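Local coordinates for SIR4-interacting protein SIF2 (Saccharomyces cerevisiae, PDB 1R5M), which acts as a WD-repeat subunit of the Set3C corepressor complex, antagonizes telomeric silencing in yeast, and may recruit SIR4 to non-telomeric sites, at residues K156-D160 against G161-I165; S166-V169 against E170-I174; F255-T258 against N259-L262; R337-D341 against G342-A346. All coordinates share one frame; numbering follows the deposited sequence.

Contact 1. Residues K156-D160 against G161-I165; sequences KWNKD and GTHII
Trp-157 and Ile-164 form the tight part of this hairpin, as a non-hydrogen-bonded pair. The two side chains run side by side. CG2 of Ile-164 sits over one face of the Trp-157 indole, 3.9 Å from the centroid of its five-membered ring, a CH-pi contact. The carbonyl O of Gly-161 lies at the ring edge, in its plane, 3.6 Å from Trp-157 CZ3. Trp-157 NE1 bonds outside the turn, to the carbonyl of Ala-115. Next to it the buried amide of Asn-158 folds back over its own backbone, chi1 79°, and closes the turn. Its OD1 takes two backbone bonds. Thr-162 N meets Asn-158 OD1 on a lone pair at 3.0 Å. His-163 N meets Asn-158 OD1 from above the amide plane at 3.1 Å. With an alanine here, the N-H groups of Thr-162 and His-163 would probably lose their shared acceptor. The solvent side is polar and more exposed, and Lys-159 points away from the hairpin there. The exposed Asp-160 accepts the hydroxyl of Thr-162, OG1 to OD1 2.5 Å, on the syn side of the carboxylate. Thr-162 OG1 in turn accepts His-163 ND1 at 2.8 Å. Gly-161 takes the positive phi, 70°, at the end of a type I turn from Asn-158. The whole is a beta hairpin between strands 152-157 and 163-168, the first two strands of a WD40 propeller blade.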
loop_
_atom_site.group_PDB
_atom_site.type_symbol
_atom_site.label_atom_id
_atom_site.label_comp_id
_atom_site.label_asym_id
_atom_site.label_seq_id
_atom_site.Cartn_x
_atom_site.Cartn_y
_atom_site.Cartn_z
ATOM N N LYS A 156 9.639 -0.569 2.105
ATOM C CA LYS A 156 9.690 -1.382 0.892
ATOM C C LYS A 156 10.929 -2.276 0.894
ATOM O O LYS A 156 12.038 -1.816 1.169
ATOM C CB LYS A 156 9.710 -0.488 -0.357
ATOM C CG LYS A 156 8.460 0.377 -0.568
ATOM C CD LYS A 156 7.244 -0.470 -0.903
ATOM C CE LYS A 156 6.008 0.385 -1.217
ATOM N NZ LYS A 156 6.103 1.159 -2.492
ATOM N N TRP A 157 10.720 -3.554 0.586
ATOM C CA TRP A 157 11.799 -4.538 0.521
ATOM C C TRP A 157 12.343 -4.629 -0.895
ATOM O O TRP A 157 11.588 -4.503 -1.861
ATOM C CB TRP A 157 11.287 -5.934 0.869
ATOM C CG TRP A 157 10.961 -6.188 2.291
ATOM C CD1 TRP A 157 9.825 -5.832 2.956
ATOM C CD2 TRP A 157 11.749 -6.942 3.211
ATOM N NE1 TRP A 157 9.852 -6.332 4.238
ATOM C CE2 TRP A 157 11.025 -7.017 4.420
ATOM C CE3 TRP A 157 13.001 -7.568 3.129
ATOM C CZ2 TRP A 157 11.508 -7.696 5.543
ATOM C CZ3 TRP A 157 13.483 -8.243 4.246
ATOM C CH2 TRP A 157 12.737 -8.301 5.436
ATOM N N ASN A 158 13.642 -4.874 -1.030
ATOM C CA ASN A 158 14.205 -5.020 -2.364
ATOM C C ASN A 158 13.998 -6.469 -2.803
ATOM O O ASN A 158 13.545 -7.304 -2.016
ATOM C CB ASN A 158 15.688 -4.612 -2.382
ATOM C CG ASN A 158 16.610 -5.677 -1.833
ATOM O OD1 ASN A 158 16.254 -6.423 -0.923
ATOM N ND2 ASN A 158 17.821 -5.737 -2.378
ATOM N N LYS A 159 14.322 -6.750 -4.060
ATOM C CA LYS A 159 14.141 -8.065 -4.666
ATOM C C LYS A 159 14.599 -9.295 -3.878
ATOM O O LYS A 159 13.810 -10.211 -3.644
ATOM C CB LYS A 159 14.805 -8.076 -6.047
ATOM C CG LYS A 159 14.547 -9.333 -6.865
ATOM C CD LYS A 159 13.081 -9.455 -7.241
ATOM C CE LYS A 159 12.813 -10.716 -8.050
ATOM N NZ LYS A 159 11.368 -10.855 -8.387
ATOM N N ASP A 160 15.862 -9.324 -3.472
ATOM C CA ASP A 160 16.381 -10.486 -2.753
ATOM C C ASP A 160 16.206 -10.504 -1.235
ATOM O O ASP A 160 16.717 -11.401 -0.563
ATOM C CB ASP A 160 17.855 -10.703 -3.099
ATOM C CG ASP A 160 18.669 -9.435 -2.999
ATOM O OD1 ASP A 160 18.502 -8.699 -2.005
ATOM O OD2 ASP A 160 19.482 -9.178 -3.911
ATOM N N GLY A 161 15.490 -9.521 -0.694
ATOM C CA GLY A 161 15.247 -9.481 0.739
ATOM C C GLY A 161 16.433 -9.160 1.630
ATOM O O GLY A 161 16.488 -9.607 2.781
ATOM N N THR A 162 17.367 -8.370 1.114
ATOM C CA THR A 162 18.558 -8.001 1.867
ATOM C C THR A 162 18.549 -6.545 2.322
ATOM O O THR A 162 19.274 -6.173 3.243
ATOM C CB THR A 162 19.833 -8.241 1.035
ATOM O OG1 THR A 162 19.754 -7.506 -0.192
ATOM C CG2 THR A 162 19.989 -9.724 0.719
ATOM N N HIS A 163 17.732 -5.721 1.674
ATOM C CA HIS A 163 17.656 -4.308 2.020
ATOM C C HIS A 163 16.227 -3.811 2.049
ATOM O O HIS A 163 15.355 -4.355 1.375
ATOM C CB HIS A 163 18.405 -3.447 0.997
ATOM C CG HIS A 163 19.868 -3.740 0.900
ATOM N ND1 HIS A 163 20.364 -4.851 0.254
ATOM C CD2 HIS A 163 20.942 -3.065 1.368
ATOM C CE1 HIS A 163 21.683 -4.846 0.326
ATOM N NE2 HIS A 163 22.060 -3.772 0.997
ATOM N N ILE A 164 15.991 -2.774 2.841
ATOM C CA ILE A 164 14.676 -2.154 2.888
ATOM C C ILE A 164 14.882 -0.652 2.901
ATOM O O ILE A 164 15.955 -0.158 3.262
ATOM C CB ILE A 164 13.845 -2.511 4.157
ATOM C CG1 ILE A 164 14.572 -2.056 5.422
ATOM C CG2 ILE A 164 13.544 -3.998 4.190
ATOM C CD1 ILE A 164 13.676 -2.048 6.661
ATOM N N ILE A 165 13.855 0.064 2.463
ATOM C CA ILE A 165 13.859 1.520 2.492
ATOM C C ILE A 165 12.688 1.834 3.402
ATOM O O ILE A 165 11.611 1.256 3.246
ATOM C CB ILE A 165 13.547 2.147 1.128
ATOM C CG1 ILE A 165 14.607 1.752 0.108
ATOM C CG2 ILE A 165 13.476 3.665 1.265
ATOM C CD1 ILE A 165 14.149 1.964 -1.306
#

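Contact 2. Residues S166-V169 against E170-I174; sequences SMDV and ENVTI
Backbone bonds join Ser-166 to Ile-174 in both directions, Ser-166 N to Ile-174 O at 2.9 Å and Ile-174 N to Ser-166 O at 2.8 Å. Beyond this pair Asp-168 N bonds to Val-172 O. A type I turn follows from Asp-168 to Asn-171, closed by Asn-171 N on Asp-168 O at 2.9 Å.

Side-chain to backbone bonds centre on Asp-168. Its CG stands between the backbone N and the carbonyl carbon (chi1 60°), which holds OD1 over the turn. Val-172 N meets Asp-168 OD1 from above the carboxylate plane at 3.0 Å. Glu-170 N adds a weak, bent bond to the same oxygen. The other oxygen, OD2, accepts ND1 of His-148. This is the WD-repeat arrangement in which an aspartate in the tight turn between the second and third strands of a blade binds a histidine. Ser-166 OG bonds to both His-148 and Trp-176, so histidine, serine, tryptophan and aspartate form one hydrogen-bonded network within the third WD repeat. Without the carboxylate, as with a leucine in its place, His-148 ND1 and Val-172 N are likely to lose their acceptors and the turn to be less fixed.

Packing contacts lie on both faces of the hairpin. Met-167 reaches out with CG anti to the backbone N, chi1 -174°. Its CG and SD cross the hydroxyl of Thr-173, and Met-167 CG lies 3.3 Å from Thr-173 OG1. Met-167 also touches Pro-223 of strand 219-223. On the other face CB of Val-172 rests against the carboxylate of Asp-168, 3.3 Å from OD2, and OG of Ser-166 lies 3.8 Å from Ile-174 CB.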
loop_
_atom_site.group_PDB
_atom_site.type_symbol
_atom_site.label_atom_id
_atom_site.label_comp_id
_atom_site.label_asym_id
_atom_site.label_seq_id
_atom_site.Cartn_x
_atom_site.Cartn_y
_atom_site.Cartn_z
ATOM N N SER A 166 12.893 2.721 4.365
ATOM C CA SER A 166 11.811 3.101 5.263
ATOM C C SER A 166 11.720 4.616 5.277
ATOM O O SER A 166 12.731 5.308 5.175
ATOM C CB SER A 166 12.059 2.573 6.683
ATOM O OG SER A 166 13.298 3.029 7.198
ATOM N N MET A 167 10.502 5.131 5.375
ATOM C CA MET A 167 10.309 6.572 5.410
ATOM C C MET A 167 9.262 6.907 6.454
ATOM O O MET A 167 8.283 6.179 6.615
ATOM C CB MET A 167 9.860 7.098 4.041
ATOM C CG MET A 167 9.783 8.624 3.977
ATOM S SD MET A 167 9.512 9.248 2.309
ATOM C CE MET A 167 7.843 8.725 2.088
ATOM N N ASP A 168 9.486 7.998 7.183
ATOM C CA ASP A 168 8.531 8.421 8.197
ATOM C C ASP A 168 7.769 9.665 7.745
ATOM O O ASP A 168 8.014 10.194 6.657
ATOM C CB ASP A 168 9.220 8.659 9.559
ATOM C CG ASP A 168 10.293 9.739 9.518
ATOM O OD1 ASP A 168 10.091 10.784 8.862
ATOM O OD2 ASP A 168 11.341 9.546 10.177
ATOM N N VAL A 169 6.838 10.119 8.580
ATOM C CA VAL A 169 6.016 11.281 8.261
ATOM C C VAL A 169 6.791 12.572 8.034
ATOM O O VAL A 169 6.313 13.466 7.332
ATOM C CB VAL A 169 4.953 11.539 9.354
ATOM C CG1 VAL A 169 3.988 10.375 9.426
ATOM C CG2 VAL A 169 5.620 11.755 10.690
ATOM N N GLU A 170 7.976 12.681 8.627
ATOM C CA GLU A 170 8.792 13.880 8.460
ATOM C C GLU A 170 9.683 13.732 7.232
ATOM O O GLU A 170 10.580 14.540 6.994
ATOM C CB GLU A 170 9.648 14.115 9.706
ATOM C CG GLU A 170 8.841 14.390 10.966
ATOM C CD GLU A 170 7.890 15.561 10.802
ATOM O OE1 GLU A 170 8.325 16.612 10.287
ATOM O OE2 GLU A 170 6.710 15.435 11.195
ATOM N N ASN A 171 9.413 12.686 6.460
ATOM C CA ASN A 171 10.149 12.372 5.244
ATOM C C ASN A 171 11.599 11.964 5.432
ATOM O O ASN A 171 12.387 12.001 4.487
ATOM C CB ASN A 171 10.046 13.517 4.242
ATOM C CG ASN A 171 8.688 13.567 3.577
ATOM O OD1 ASN A 171 8.261 12.604 2.930
ATOM N ND2 ASN A 171 7.997 14.685 3.734
ATOM N N VAL A 172 11.963 11.581 6.648
ATOM C CA VAL A 172 13.315 11.102 6.866
ATOM C C VAL A 172 13.249 9.726 6.220
ATOM O O VAL A 172 12.363 8.932 6.539
ATOM C CB VAL A 172 13.645 10.964 8.361
ATOM C CG1 VAL A 172 14.984 10.259 8.540
ATOM C CG2 VAL A 172 13.700 12.343 9.000
ATOM N N THR A 173 14.161 9.459 5.297
ATOM C CA THR A 173 14.175 8.191 4.585
ATOM C C THR A 173 15.485 7.470 4.846
ATOM O O THR A 173 16.559 8.058 4.739
ATOM C CB THR A 173 13.992 8.429 3.080
ATOM O OG1 THR A 173 12.790 9.181 2.871
ATOM C CG2 THR A 173 13.889 7.111 2.334
ATOM N N ILE A 174 15.386 6.188 5.183
ATOM C CA ILE A 174 16.565 5.396 5.502
ATOM C C ILE A 174 16.707 4.141 4.650
ATOM O O ILE A 174 15.727 3.440 4.404
ATOM C CB ILE A 174 16.524 4.943 6.982
ATOM C CG1 ILE A 174 16.387 6.157 7.903
ATOM C CG2 ILE A 174 17.766 4.128 7.316
ATOM C CD1 ILE A 174 17.535 7.133 7.818
#

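Contact 3. Residues F255-T258 against N259-L262; sequences FNDT and NKLL
Lys-260 doubles back over the turn and grips Asp-257 twice, and does so from a backbone with positive phi (59°), uncommon for a residue with a side chain. The lysine chain bends at chi2, -59°, and then runs straight. Lys-260 NZ thus meets Asp-257 OD1 from above the carboxylate plane at 2.9 Å, a salt bridge. Lys-260 NZ also bonds to Asp-257 O at 3.0 Å. The two side chains lie alongside, pointing the same way. Further in, the ring of Phe-255 leans on the opposite strand. Phe-255 CD1 lies 3.4 Å from the carbonyl O of Leu-261. Phe-255 CZ touches CD of Lys-260 at 4.0 Å, so the aliphatic part of the lysine borders the ring. Leu-262 adds a looser contact, CB to Phe-255 CD1 at 4.3 Å. The backbone is joined by a nearly straight bond from Asn-256 N to Leu-261 O, 2.9 Å. Asn-259 forms an Asx turn, with Asn-259 OD1 accepting Leu-261 N at 2.9 Å from above the amide plane. Its ND2 bonds to the carbonyl of Asp-300, and Trp-297 packs beside it, so the turn also meets the neighbouring blade of the WD40 propeller. The exposed salt bridge is probably weakened by solvent, while the two bonds of the Asn-259 amide, one within the turn and one to the next blade, fix the rotation of that side chain.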
loop_
_atom_site.group_PDB
_atom_site.type_symbol
_atom_site.label_atom_id
_atom_site.label_comp_id
_atom_site.label_asym_id
_atom_site.label_seq_id
_atom_site.Cartn_x
_atom_site.Cartn_y
_atom_site.Cartn_z
ATOM N N PHE A 255 6.681 0.395 -9.020
ATOM C CA PHE A 255 7.494 -0.022 -10.152
ATOM C C PHE A 255 7.023 -1.368 -10.690
ATOM O O PHE A 255 6.735 -2.289 -9.924
ATOM C CB PHE A 255 8.965 -0.130 -9.733
ATOM C CG PHE A 255 9.897 -0.458 -10.866
ATOM C CD1 PHE A 255 10.164 0.479 -11.861
ATOM C CD2 PHE A 255 10.511 -1.704 -10.937
ATOM C CE1 PHE A 255 11.034 0.180 -12.913
ATOM C CE2 PHE A 255 11.381 -2.013 -11.983
ATOM C CZ PHE A 255 11.642 -1.069 -12.970
ATOM N N ASN A 256 6.943 -1.467 -12.012
ATOM C CA ASN A 256 6.535 -2.695 -12.690
ATOM C C ASN A 256 7.838 -3.316 -13.203
ATOM O O ASN A 256 8.483 -2.779 -14.103
ATOM C CB ASN A 256 5.572 -2.338 -13.833
ATOM C CG ASN A 256 5.076 -3.552 -14.601
ATOM O OD1 ASN A 256 3.909 -3.610 -15.003
ATOM N ND2 ASN A 256 5.957 -4.514 -14.831
ATOM N N ASP A 257 8.222 -4.446 -12.615
ATOM C CA ASP A 257 9.473 -5.105 -12.974
ATOM C C ASP A 257 9.473 -5.816 -14.321
ATOM O O ASP A 257 10.512 -6.314 -14.757
ATOM C CB ASP A 257 9.877 -6.081 -11.867
ATOM C CG ASP A 257 11.347 -6.452 -11.929
ATOM O OD1 ASP A 257 12.184 -5.534 -12.063
ATOM O OD2 ASP A 257 11.666 -7.656 -11.837
ATOM N N THR A 258 8.321 -5.871 -14.980
ATOM C CA THR A 258 8.249 -6.511 -16.289
ATOM C C THR A 258 8.445 -5.486 -17.399
ATOM O O THR A 258 9.297 -5.673 -18.268
ATOM C CB THR A 258 6.909 -7.238 -16.498
ATOM O OG1 THR A 258 6.789 -8.301 -15.544
ATOM C CG2 THR A 258 6.837 -7.826 -17.907
ATOM N N ASN A 259 7.669 -4.403 -17.381
ATOM C CA ASN A 259 7.815 -3.378 -18.408
ATOM C C ASN A 259 8.851 -2.318 -18.018
ATOM O O ASN A 259 9.152 -1.415 -18.797
ATOM C CB ASN A 259 6.463 -2.715 -18.730
ATOM C CG ASN A 259 5.850 -2.005 -17.539
ATOM O OD1 ASN A 259 6.528 -1.718 -16.559
ATOM N ND2 ASN A 259 4.557 -1.703 -17.631
ATOM N N LYS A 260 9.397 -2.448 -16.810
ATOM C CA LYS A 260 10.415 -1.535 -16.288
ATOM C C LYS A 260 9.981 -0.075 -16.215
ATOM O O LYS A 260 10.783 0.838 -16.423
ATOM C CB LYS A 260 11.696 -1.644 -17.127
ATOM C CG LYS A 260 12.248 -3.057 -17.236
ATOM C CD LYS A 260 12.578 -3.642 -15.870
ATOM C CE LYS A 260 13.171 -5.039 -15.995
ATOM N NZ LYS A 260 13.434 -5.648 -14.661
ATOM N N LEU A 261 8.707 0.145 -15.916
ATOM C CA LEU A 261 8.186 1.499 -15.807
ATOM C C LEU A 261 7.763 1.802 -14.381
ATOM O O LEU A 261 7.310 0.918 -13.655
ATOM C CB LEU A 261 6.980 1.687 -16.729
ATOM C CG LEU A 261 7.219 1.519 -18.233
ATOM C CD1 LEU A 261 5.893 1.644 -18.968
ATOM C CD2 LEU A 261 8.203 2.573 -18.726
ATOM N N LEU A 262 7.920 3.061 -13.993
ATOM C CA LEU A 262 7.536 3.518 -12.667
ATOM C C LEU A 262 6.234 4.296 -12.759
ATOM O O LEU A 262 6.095 5.186 -13.598
ATOM C CB LEU A 262 8.610 4.439 -12.083
ATOM C CG LEU A 262 8.245 5.110 -10.753
ATOM C CD1 LEU A 262 8.200 4.062 -9.643
ATOM C CD2 LEU A 262 9.263 6.193 -10.426
#

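Contact 4. Residues R337-D341 against G342-A346; sequences RISQD and GQKYA
Ile-338 and Tyr-345 cross at about a right angle on one face of the hairpin. CB of Ile-338 lies at the edge of the tyrosine ring, in its plane, and the Ile-338 methyl CD1 touches Tyr-345 CD1 at 3.7 Å. Arg-337 N lies over one face of the same ring. With CG anti to N, chi1 -165°, the tyrosine ring is brought alongside the backbone of Arg-337, and it also packs on Ile-304 and Cys-306 of strand 302-307.

At the turn the polar groups are set round one oxygen. Asp-341 OD1 is met by Ser-339 OG at 2.6 Å, nearly in line with its C-O bond. Gln-343 N reaches Asp-341 OD1 at 2.8 Å from the opposite face of the carboxylate plane. Ser-339 OG in turn accepts Lys-344 N at 3.1 Å. A water bridges Asp-341 OD2 and Lys-344 NZ, and that lysine has its salt bridge with Asp-358. The guanidinium of Arg-337 pairs with Asp-399.

A type I turn from Ser-339 to Gly-342, with glycine at positive phi, links strands 333-338 and 344-349 as the first hairpin of a WD40 blade.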
loop_
_atom_site.group_PDB
_atom_site.type_symbol
_atom_site.label_atom_id
_atom_site.label_comp_id
_atom_site.label_asym_id
_atom_site.label_seq_id
_atom_site.Cartn_x
_atom_site.Cartn_y
_atom_site.Cartn_z
ATOM N N ARG A 337 -6.990 -1.080 -3.455
ATOM C CA ARG A 337 -6.014 -2.168 -3.538
ATOM C C ARG A 337 -6.332 -3.107 -4.688
ATOM O O ARG A 337 -7.478 -3.524 -4.860
ATOM C CB ARG A 337 -6.024 -2.993 -2.251
ATOM C CG ARG A 337 -5.839 -2.198 -0.979
ATOM C CD ARG A 337 -4.385 -1.871 -0.703
ATOM N NE ARG A 337 -4.258 -1.125 0.547
ATOM C CZ ARG A 337 -4.139 0.198 0.626
ATOM N NH1 ARG A 337 -4.116 0.936 -0.477
ATOM N NH2 ARG A 337 -4.063 0.785 1.813
ATOM N N ILE A 338 -5.314 -3.453 -5.468
ATOM C CA ILE A 338 -5.508 -4.370 -6.585
ATOM C C ILE A 338 -5.249 -5.793 -6.093
ATOM O O ILE A 338 -4.383 -6.022 -5.243
ATOM C CB ILE A 338 -4.543 -4.041 -7.754
ATOM C CG1 ILE A 338 -4.926 -4.839 -9.003
ATOM C CG2 ILE A 338 -3.104 -4.365 -7.361
ATOM C CD1 ILE A 338 -6.152 -4.325 -9.703
ATOM N N SER A 339 -6.017 -6.745 -6.611
ATOM C CA SER A 339 -5.843 -8.136 -6.225
ATOM C C SER A 339 -4.558 -8.686 -6.835
ATOM O O SER A 339 -3.996 -8.108 -7.764
ATOM C CB SER A 339 -7.031 -8.977 -6.702
ATOM O OG SER A 339 -7.155 -8.924 -8.114
ATOM N N GLN A 340 -4.104 -9.808 -6.295
ATOM C CA GLN A 340 -2.896 -10.471 -6.763
ATOM C C GLN A 340 -2.946 -10.772 -8.259
ATOM O O GLN A 340 -1.953 -10.592 -8.968
ATOM C CB GLN A 340 -2.715 -11.783 -6.002
ATOM C CG GLN A 340 -1.583 -12.646 -6.513
ATOM C CD GLN A 340 -0.267 -12.314 -5.857
ATOM O OE1 GLN A 340 0.193 -11.172 -5.896
ATOM N NE2 GLN A 340 0.352 -13.317 -5.244
ATOM N N ASP A 341 -4.097 -11.235 -8.736
ATOM C CA ASP A 341 -4.238 -11.581 -10.144
ATOM C C ASP A 341 -4.523 -10.389 -11.053
ATOM O O ASP A 341 -4.649 -10.546 -12.269
ATOM C CB ASP A 341 -5.312 -12.669 -10.328
ATOM C CG ASP A 341 -6.724 -12.176 -10.040
ATOM O OD1 ASP A 341 -6.909 -10.979 -9.736
ATOM O OD2 ASP A 341 -7.661 -13.002 -10.130
ATOM N N GLY A 342 -4.613 -9.203 -10.454
ATOM C CA GLY A 342 -4.862 -7.985 -11.209
ATOM C C GLY A 342 -6.220 -7.887 -11.879
ATOM O O GLY A 342 -6.425 -7.036 -12.744
ATOM N N GLN A 343 -7.156 -8.738 -11.471
ATOM C CA GLN A 343 -8.490 -8.752 -12.067
ATOM C C GLN A 343 -9.563 -8.059 -11.235
ATOM O O GLN A 343 -10.686 -7.869 -11.702
ATOM C CB GLN A 343 -8.915 -10.200 -12.331
ATOM C CG GLN A 343 -7.995 -10.945 -13.289
ATOM C CD GLN A 343 -8.220 -10.550 -14.735
ATOM O OE1 GLN A 343 -8.308 -9.368 -15.063
ATOM N NE2 GLN A 343 -8.312 -11.544 -15.610
ATOM N N LYS A 344 -9.225 -7.688 -10.006
ATOM C CA LYS A 344 -10.185 -7.034 -9.122
ATOM C C LYS A 344 -9.546 -5.864 -8.392
ATOM O O LYS A 344 -8.375 -5.922 -8.022
ATOM C CB LYS A 344 -10.712 -8.040 -8.092
ATOM C CG LYS A 344 -11.394 -9.272 -8.689
ATOM C CD LYS A 344 -12.769 -8.932 -9.243
ATOM C CE LYS A 344 -13.461 -10.167 -9.809
ATOM N NZ LYS A 344 -12.752 -10.700 -11.010
ATOM N N TYR A 345 -10.315 -4.802 -8.189
ATOM C CA TYR A 345 -9.817 -3.622 -7.489
ATOM C C TYR A 345 -10.807 -3.280 -6.384
ATOM O O TYR A 345 -11.979 -3.018 -6.654
ATOM C CB TYR A 345 -9.679 -2.440 -8.455
ATOM C CG TYR A 345 -8.838 -1.305 -7.909
ATOM C CD1 TYR A 345 -7.477 -1.484 -7.657
ATOM C CD2 TYR A 345 -9.396 -0.057 -7.644
ATOM C CE1 TYR A 345 -6.690 -0.444 -7.155
ATOM C CE2 TYR A 345 -8.618 0.993 -7.140
ATOM C CZ TYR A 345 -7.267 0.789 -6.900
ATOM O OH TYR A 345 -6.488 1.818 -6.415
ATOM N N ALA A 346 -10.333 -3.290 -5.142
ATOM C CA ALA A 346 -11.182 -3.000 -3.993
ATOM C C ALA A 346 -10.904 -1.611 -3.446
ATOM O O ALA A 346 -9.749 -1.231 -3.256
ATOM C CB ALA A 346 -10.950 -4.040 -2.903
HETATM O O HOH W 1 -10.625 -12.475 -10.461
#

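All four contacts are hairpin turns of a WD40 propeller. Contacts 1 and 2 share strand 163-168 and touch through Ile-165 and Thr-173. They close opposite ends of that strand. Contact 2 is the most buried and joins the second and third strands of its blade. Contacts 1, 3 and 4 each join the first and second strands of separate blades and are only partly buried, with exposed residues at their turns. Contacts 1 and 4 use the same plan, with a polar residue and an aspartate round a type I turn ending in glycine. Contact 3 differs, using a lysine-aspartate salt bridge, whereas contact 2 directs its aspartate inward to a histidine.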